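Local atomic coordinates of diaminopropionate ammonia-lyase (Escherichia coli, PDB entry 4D9I), a protein that catalyses the pyridoxal phosphate-dependent alpha,beta-elimination of both L- and D-diaminopropionate to pyruvate and ammonia, working as a homodimer. Residues Leu31-His36 against Ala40-Thr45. Residues are numbered along the deposited sequence; the frame is centred on the assembly and turned at random.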
# COMPACT_ATOMS: atom_id res chain seq x y z
N LEU B 31 -34.63 11.49 6.85
CA LEU B 31 -35.22 10.88 8.05
C LEU B 31 -34.28 9.85 8.67
O LEU B 31 -34.04 9.88 9.89
CB LEU B 31 -36.58 10.26 7.72
CG LEU B 31 -37.73 11.21 7.37
CD1 LEU B 31 -38.96 10.43 6.91
CD2 LEU B 31 -38.08 12.11 8.55
N ALA B 32 -33.73 8.96 7.85
CA ALA B 32 -32.76 7.99 8.34
C ALA B 32 -31.55 8.69 8.96
O ALA B 32 -31.14 8.35 10.08
CB ALA B 32 -32.33 7.04 7.22
N ARG B 33 -31.01 9.69 8.28
CA ARG B 33 -29.84 10.40 8.80
C ARG B 33 -30.08 11.07 10.16
O ARG B 33 -29.22 11.03 11.04
CB ARG B 33 -29.30 11.42 7.79
CG ARG B 33 -28.00 12.04 8.27
CD ARG B 33 -27.30 12.83 7.18
NE ARG B 33 -26.08 13.40 7.71
CZ ARG B 33 -25.31 14.26 7.06
NH1 ARG B 33 -25.65 14.65 5.83
NH2 ARG B 33 -24.22 14.73 7.63
N GLN B 34 -31.24 11.71 10.30
CA GLN B 34 -31.70 12.27 11.58
C GLN B 34 -31.66 11.23 12.70
O GLN B 34 -31.27 11.55 13.83
CB GLN B 34 -33.13 12.78 11.44
CG GLN B 34 -33.29 14.06 10.62
CD GLN B 34 -34.77 14.44 10.48
OE1 GLN B 34 -35.43 14.83 11.45
NE2 GLN B 34 -35.30 14.32 9.26
N PHE B 35 -32.06 10.00 12.37
CA PHE B 35 -32.00 8.87 13.29
C PHE B 35 -30.56 8.53 13.63
O PHE B 35 -30.20 8.47 14.81
CB PHE B 35 -32.71 7.64 12.69
CG PHE B 35 -32.39 6.36 13.39
CD1 PHE B 35 -33.05 6.01 14.55
CD2 PHE B 35 -31.42 5.49 12.88
CE1 PHE B 35 -32.76 4.83 15.21
CE2 PHE B 35 -31.13 4.30 13.53
CZ PHE B 35 -31.80 3.97 14.70
N HIS B 36 -29.73 8.33 12.61
CA HIS B 36 -28.30 8.02 12.79
C HIS B 36 -27.52 9.02 13.59
O HIS B 36 -26.63 8.65 14.35
CB HIS B 36 -27.61 7.79 11.45
CG HIS B 36 -28.11 6.58 10.72
ND1 HIS B 36 -28.48 6.62 9.42
CD2 HIS B 36 -28.31 5.27 11.14
CE1 HIS B 36 -28.88 5.40 9.04
NE2 HIS B 36 -28.77 4.58 10.09
N ALA B 40 -24.60 7.31 19.53
CA ALA B 40 -23.25 7.58 20.04
C ALA B 40 -22.18 7.19 19.01
O ALA B 40 -22.20 6.08 18.49
CB ALA B 40 -23.02 6.83 21.35
N GLY B 41 -21.28 8.11 18.74
CA GLY B 41 -20.19 7.86 17.80
C GLY B 41 -20.46 8.26 16.37
O GLY B 41 -19.60 8.07 15.50
N TYR B 42 -21.65 8.81 16.10
CA TYR B 42 -21.96 9.29 14.74
C TYR B 42 -20.97 10.35 14.29
O TYR B 42 -20.73 11.33 15.01
CB TYR B 42 -23.37 9.87 14.60
CG TYR B 42 -23.63 10.40 13.19
CD1 TYR B 42 -23.94 9.52 12.15
CD2 TYR B 42 -23.51 11.76 12.90
CE1 TYR B 42 -24.15 9.99 10.87
CE2 TYR B 42 -23.73 12.24 11.61
CZ TYR B 42 -24.05 11.34 10.60
OH TYR B 42 -24.26 11.79 9.32
N ARG B 43 -20.44 10.14 13.08
CA ARG B 43 -19.61 11.09 12.38
C ARG B 43 -19.71 10.76 10.88
O ARG B 43 -19.50 9.62 10.48
CB ARG B 43 -18.14 10.98 12.87
CG ARG B 43 -17.23 12.15 12.53
CD ARG B 43 -15.77 11.78 12.76
N PRO B 44 -20.03 11.76 10.04
CA PRO B 44 -20.02 11.46 8.60
C PRO B 44 -18.66 10.89 8.20
O PRO B 44 -17.64 11.38 8.64
CB PRO B 44 -20.24 12.82 7.96
CG PRO B 44 -20.97 13.61 9.01
CD PRO B 44 -20.38 13.16 10.31
N THR B 45 -18.67 9.82 7.42
CA THR B 45 -17.44 9.14 7.02
C THR B 45 -16.73 9.99 5.95
O THR B 45 -17.37 10.72 5.19
CB THR B 45 -17.76 7.75 6.42
OG1 THR B 45 -18.69 7.90 5.34
CG2 THR B 45 -18.33 6.80 7.47
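R33 and Y42 meet at their polar ends, where R33 NE donates a bent hydrogen bond to Y42 OH (2.9 Å, N-H...O angle 131°). The hydroxyl lies 32° out of the guanidinium plane, and the two side chains cross at about a right angle. R33 reaches it as an extended chain, CG anti to the backbone N (chi1 -174°). At the end of the guanidinium, R33 NH2 rests 3.7 Å from P44 CG. At the root of the tyrosine, Y42 CB packs 3.5 Å from H36 O, while the ring carbon CD1 of Y42 comes within 4.1 Å of H36 CB. The loop leading to strand 47-49 packs back against the last turn of helix 26-36, in a fold type II enzyme of the tryptophan synthase beta subunit-like superfamily. Helix 208-220 supplies the second shell: D211 and E215 form salt bridges with R33 NH1, and E212 hydrogen-bonds Y42 OH, so the Y42 hydroxyl is gripped from two sources, R33 NE and the E212 carboxylate. The imidazole of H36 turns from the loop, and both its nitrogens are hydrogen-bonded, ND1 to T208 OG1 and NE2 to L79 O.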